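Local coordinates for protein acyltransferase (Actinoplanes teichomyceticus, PDB 4Q38) that probably transfers a long-chain acyl group from an acyl-coenzyme A, such as decanoyl-CoA, to the sugar of a teicoplanin-type glycopeptide antibiotic, at residues F140-V150 with R230-E241. Residues are numbered along the deposited sequence; the frame is centred on the assembly and turned at random.
Sequences FHAERGIPDEV and RARPFFDRHFPE. With SO4 (sulfate ion), chain C.
Arg144, Ile146 and His238 carry an interdomain contact in which the turn joining helices 125-143 and 148-155 of the N-terminal domain meets the C-terminal end of helix 221-238 in the GNAT-like domain. Arg144, its chain bent at chi2 (-73°), reaches across the end of that helix. There its NH1 donates a nearly straight bond to His238 O (3.0 Å), lying in the plane of both the guanidinium and the carbonyl, and forms a salt bridge (2.9 Å) to Glu241 OE2, which uses its syn lone pair and lies tilted out of the guanidinium plane. Phe239 CE2 lies over one face of the guanidinium, near its rim, with the two planes 20° apart. Gly145, at positive phi, closes helix 125-143 in a Schellman motif; just before it, Arg144 O accepts a weak bond from His238 ND1 (2.9 Å) that is well off straight, and a water donates to both Arg144 O and His238 O. Ile146 CA sits squarely over one face of the imidazole as a CH-pi contact, 4.3 Å from the centroid. Its CD1 reaches Phe234 CZ (3.5 Å) and also touches Phe239 CE1, while Val150 CG1 approaches Phe234 CE1 at 3.8 Å. Around these apolar side chains, Leu191 of strand 188-191 touches Val150 and Phe234, and Leu198 of strand 194-200 touches Phe239, joining the seam to the acetyltransferase sheet.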
loop_
_atom_site.group_PDB
_atom_site.type_symbol
_atom_site.label_atom_id
_atom_site.label_comp_id
_atom_site.label_asym_id
_atom_site.label_seq_id
_atom_site.Cartn_x
_atom_site.Cartn_y
_atom_site.Cartn_z
ATOM N N PHE A 140 12.580 12.845 -6.838
ATOM C CA PHE A 140 11.287 13.454 -7.146
ATOM C C PHE A 140 10.781 14.310 -5.981
ATOM O O PHE A 140 10.352 15.447 -6.205
ATOM C CB PHE A 140 10.250 12.399 -7.569
ATOM C CG PHE A 140 8.918 12.981 -7.968
ATOM C CD1 PHE A 140 8.773 13.680 -9.172
ATOM C CD2 PHE A 140 7.803 12.823 -7.147
ATOM C CE1 PHE A 140 7.540 14.214 -9.540
ATOM C CE2 PHE A 140 6.569 13.350 -7.510
ATOM C CZ PHE A 140 6.440 14.050 -8.707
ATOM N N HIS A 141 10.840 13.774 -4.751
ATOM C CA HIS A 141 10.508 14.551 -3.540
ATOM C C HIS A 141 11.260 15.862 -3.483
ATOM O O HIS A 141 10.679 16.932 -3.217
ATOM C CB HIS A 141 10.791 13.758 -2.250
ATOM C CG HIS A 141 9.873 12.572 -2.027
ATOM N ND1 HIS A 141 10.180 11.571 -1.173
ATOM C CD2 HIS A 141 8.637 12.239 -2.595
ATOM C CE1 HIS A 141 9.187 10.655 -1.174
ATOM N NE2 HIS A 141 8.246 11.058 -2.051
ATOM N N ALA A 142 12.566 15.788 -3.721
ATOM C CA ALA A 142 13.422 16.985 -3.733
ATOM C C ALA A 142 13.004 17.998 -4.805
ATOM O O ALA A 142 12.926 19.200 -4.537
ATOM C CB ALA A 142 14.886 16.591 -3.907
ATOM N N GLU A 143 12.738 17.510 -6.016
ATOM C CA GLU A 143 12.311 18.371 -7.125
ATOM C C GLU A 143 10.990 19.082 -6.816
ATOM O O GLU A 143 10.779 20.228 -7.222
ATOM C CB GLU A 143 12.191 17.560 -8.421
ATOM C CG GLU A 143 13.523 17.089 -8.992
ATOM C CD GLU A 143 13.376 15.956 -9.999
ATOM O OE1 GLU A 143 14.415 15.485 -10.517
ATOM O OE2 GLU A 143 12.232 15.527 -10.272
ATOM N N ARG A 144 10.116 18.398 -6.082
ATOM C CA ARG A 144 8.825 18.949 -5.678
ATOM C C ARG A 144 8.905 19.794 -4.397
ATOM O O ARG A 144 7.909 20.358 -3.951
ATOM C CB ARG A 144 7.796 17.807 -5.529
ATOM C CG ARG A 144 7.329 17.226 -6.871
ATOM C CD ARG A 144 6.412 18.235 -7.552
ATOM N NE ARG A 144 6.017 17.888 -8.911
ATOM C CZ ARG A 144 4.946 18.394 -9.523
ATOM N NH1 ARG A 144 4.150 19.262 -8.889
ATOM N NH2 ARG A 144 4.655 18.025 -10.767
ATOM N N GLY A 145 10.087 19.869 -3.795
ATOM C CA GLY A 145 10.267 20.664 -2.583
ATOM C C GLY A 145 9.663 20.042 -1.336
ATOM O O GLY A 145 9.455 20.737 -0.340
ATOM N N ILE A 146 9.384 18.739 -1.387
ATOM C CA ILE A 146 8.804 18.001 -0.257
ATOM C C ILE A 146 9.833 17.948 0.883
ATOM O O ILE A 146 10.971 17.549 0.653
ATOM C CB ILE A 146 8.460 16.540 -0.647
ATOM C CG1 ILE A 146 7.703 16.461 -1.991
ATOM C CG2 ILE A 146 7.739 15.811 0.486
ATOM C CD1 ILE A 146 6.283 16.958 -1.964
ATOM N N PRO A 147 9.442 18.333 2.113
ATOM C CA PRO A 147 10.383 18.190 3.235
ATOM C C PRO A 147 10.859 16.748 3.417
ATOM O O PRO A 147 10.078 15.796 3.236
ATOM C CB PRO A 147 9.550 18.610 4.451
ATOM C CG PRO A 147 8.472 19.478 3.900
ATOM C CD PRO A 147 8.153 18.896 2.548
ATOM N N ASP A 148 12.130 16.593 3.773
ATOM C CA ASP A 148 12.728 15.272 3.961
ATOM C C ASP A 148 11.956 14.410 4.954
ATOM O O ASP A 148 11.810 13.210 4.739
ATOM C CB ASP A 148 14.181 15.384 4.423
ATOM C CG ASP A 148 15.112 15.882 3.337
ATOM O OD1 ASP A 148 14.797 15.740 2.130
ATOM O OD2 ASP A 148 16.186 16.412 3.699
ATOM N N GLU A 149 11.472 15.017 6.035
ATOM C CA GLU A 149 10.767 14.260 7.076
ATOM C C GLU A 149 9.458 13.672 6.546
ATOM O O GLU A 149 9.059 12.579 6.950
ATOM C CB GLU A 149 10.507 15.109 8.330
ATOM C CG GLU A 149 9.489 16.231 8.139
ATOM C CD GLU A 149 9.521 17.259 9.251
ATOM O OE1 GLU A 149 10.039 18.383 9.024
ATOM O OE2 GLU A 149 9.023 16.940 10.355
ATOM N N VAL A 150 8.804 14.402 5.642
ATOM C CA VAL A 150 7.547 13.944 5.041
ATOM C C VAL A 150 7.850 12.803 4.072
ATOM O O VAL A 150 7.162 11.783 4.078
ATOM C CB VAL A 150 6.778 15.094 4.339
ATOM C CG1 VAL A 150 5.574 14.559 3.579
ATOM C CG2 VAL A 150 6.340 16.139 5.358
ATOM N N ARG A 230 -3.501 19.614 7.234
ATOM C CA ARG A 230 -2.239 19.642 6.498
ATOM C C ARG A 230 -2.428 19.459 4.980
ATOM O O ARG A 230 -1.574 19.853 4.190
ATOM C CB ARG A 230 -1.301 18.559 7.044
ATOM C CG ARG A 230 -0.732 18.912 8.421
ATOM C CD ARG A 230 0.116 17.793 9.011
ATOM N NE ARG A 230 1.263 17.485 8.156
ATOM C CZ ARG A 230 2.248 16.646 8.475
ATOM N NH1 ARG A 230 2.259 16.036 9.661
ATOM N NH2 ARG A 230 3.241 16.444 7.611
ATOM N N ALA A 231 -3.552 18.873 4.588
ATOM C CA ALA A 231 -3.709 18.379 3.226
ATOM C C ALA A 231 -3.642 19.496 2.180
ATOM O O ALA A 231 -2.758 19.484 1.332
ATOM C CB ALA A 231 -4.989 17.562 3.095
ATOM N N ARG A 232 -4.548 20.471 2.253
ATOM C CA ARG A 232 -4.581 21.516 1.237
ATOM C C ARG A 232 -3.281 22.339 1.169
ATOM O O ARG A 232 -2.747 22.547 0.075
ATOM C CB ARG A 232 -5.826 22.397 1.378
ATOM C CG ARG A 232 -6.474 22.724 0.046
ATOM C CD ARG A 232 -7.965 22.977 0.191
ATOM N NE ARG A 232 -8.241 24.056 1.139
ATOM C CZ ARG A 232 -8.604 25.292 0.802
ATOM N NH1 ARG A 232 -8.753 25.633 -0.474
ATOM N NH2 ARG A 232 -8.828 26.189 1.757
ATOM N N PRO A 233 -2.749 22.792 2.329
ATOM C CA PRO A 233 -1.479 23.536 2.257
ATOM C C PRO A 233 -0.343 22.718 1.636
ATOM O O PRO A 233 0.464 23.253 0.865
ATOM C CB PRO A 233 -1.146 23.826 3.727
ATOM C CG PRO A 233 -2.445 23.751 4.439
ATOM C CD PRO A 233 -3.305 22.767 3.694
ATOM N N PHE A 234 -0.272 21.431 1.973
ATOM C CA PHE A 234 0.776 20.592 1.429
ATOM C C PHE A 234 0.669 20.486 -0.096
ATOM O O PHE A 234 1.631 20.750 -0.811
ATOM C CB PHE A 234 0.730 19.185 2.028
ATOM C CG PHE A 234 1.840 18.293 1.536
ATOM C CD1 PHE A 234 3.113 18.373 2.093
ATOM C CD2 PHE A 234 1.615 17.383 0.512
ATOM C CE1 PHE A 234 4.144 17.548 1.644
ATOM C CE2 PHE A 234 2.636 16.561 0.048
ATOM C CZ PHE A 234 3.901 16.639 0.621
ATOM N N PHE A 235 -0.501 20.093 -0.582
ATOM C CA PHE A 235 -0.656 19.887 -2.025
ATOM C C PHE A 235 -0.683 21.179 -2.846
ATOM O O PHE A 235 -0.154 21.216 -3.969
ATOM C CB PHE A 235 -1.828 18.950 -2.316
ATOM C CG PHE A 235 -1.551 17.520 -1.909
ATOM C CD1 PHE A 235 -0.858 16.661 -2.760
ATOM C CD2 PHE A 235 -1.928 17.052 -0.649
ATOM C CE1 PHE A 235 -0.575 15.351 -2.383
ATOM C CE2 PHE A 235 -1.650 15.743 -0.262
ATOM C CZ PHE A 235 -0.980 14.890 -1.134
ATOM N N ASP A 236 -1.251 22.245 -2.285
ATOM C CA ASP A 236 -1.257 23.524 -2.993
ATOM C C ASP A 236 0.151 24.097 -3.100
ATOM O O ASP A 236 0.483 24.741 -4.099
ATOM C CB ASP A 236 -2.243 24.518 -2.377
ATOM C CG ASP A 236 -3.691 24.127 -2.602
ATOM O OD1 ASP A 236 -3.984 23.164 -3.349
ATOM O OD2 ASP A 236 -4.561 24.789 -2.029
ATOM N N ARG A 237 0.999 23.823 -2.106
ATOM C CA ARG A 237 2.411 24.199 -2.215
ATOM C C ARG A 237 3.239 23.362 -3.190
ATOM O O ARG A 237 3.992 23.920 -3.992
ATOM C CB ARG A 237 3.114 24.221 -0.840
ATOM C CG ARG A 237 2.766 25.442 -0.004
ATOM C CD ARG A 237 3.361 26.729 -0.565
ATOM N NE ARG A 237 4.779 26.858 -0.238
ATOM C CZ ARG A 237 5.471 27.994 -0.310
ATOM N NH1 ARG A 237 4.883 29.119 -0.701
ATOM N NH2 ARG A 237 6.758 28.007 0.016
ATOM N N HIS A 238 3.140 22.036 -3.108
ATOM C CA HIS A 238 4.053 21.182 -3.879
ATOM C C HIS A 238 3.495 20.660 -5.178
ATOM O O HIS A 238 4.256 20.321 -6.082
ATOM C CB HIS A 238 4.582 20.039 -3.014
ATOM C CG HIS A 238 5.200 20.519 -1.719
ATOM N ND1 HIS A 238 6.286 21.313 -1.689
ATOM C CD2 HIS A 238 4.827 20.312 -0.396
ATOM C CE1 HIS A 238 6.591 21.610 -0.400
ATOM N NE2 HIS A 238 5.703 20.993 0.387
ATOM N N PHE A 239 2.175 20.584 -5.269
ATOM C CA PHE A 239 1.490 20.162 -6.504
ATOM C C PHE A 239 0.407 21.197 -6.806
ATOM O O PHE A 239 -0.793 20.869 -6.813
ATOM C CB PHE A 239 0.878 18.763 -6.338
ATOM C CG PHE A 239 1.884 17.712 -5.969
ATOM C CD1 PHE A 239 2.212 17.486 -4.631
ATOM C CD2 PHE A 239 2.530 16.974 -6.953
ATOM C CE1 PHE A 239 3.162 16.524 -4.284
ATOM C CE2 PHE A 239 3.481 16.015 -6.616
ATOM C CZ PHE A 239 3.786 15.786 -5.281
ATOM N N PRO A 240 0.818 22.459 -7.037
ATOM C CA PRO A 240 -0.175 23.527 -7.180
ATOM C C PRO A 240 -1.086 23.295 -8.380
ATOM O O PRO A 240 -2.208 23.791 -8.395
ATOM C CB PRO A 240 0.674 24.792 -7.402
ATOM C CG PRO A 240 1.984 24.291 -7.884
ATOM C CD PRO A 240 2.191 22.956 -7.233
ATOM N N GLU A 241 -0.619 22.514 -9.350
ATOM C CA GLU A 241 -1.429 22.227 -10.548
ATOM C C GLU A 241 -2.631 21.332 -10.240
ATOM O O GLU A 241 -3.561 21.245 -11.044
ATOM C CB GLU A 241 -0.564 21.592 -11.648
ATOM C CG GLU A 241 -0.086 20.170 -11.345
ATOM C CD GLU A 241 1.126 20.119 -10.418
ATOM O OE1 GLU A 241 1.636 21.178 -10.013
ATOM O OE2 GLU A 241 1.571 19.007 -10.090
HETATM S S SO4 C . 7.662 26.193 3.867
HETATM O O1 SO4 C . 6.521 25.310 3.499
HETATM O O2 SO4 C . 8.157 26.926 2.677
HETATM O O3 SO4 C . 7.234 27.178 4.901
HETATM O O4 SO4 C . 8.769 25.357 4.389
HETATM O O HOH W 1 6.622 21.888 -6.508
#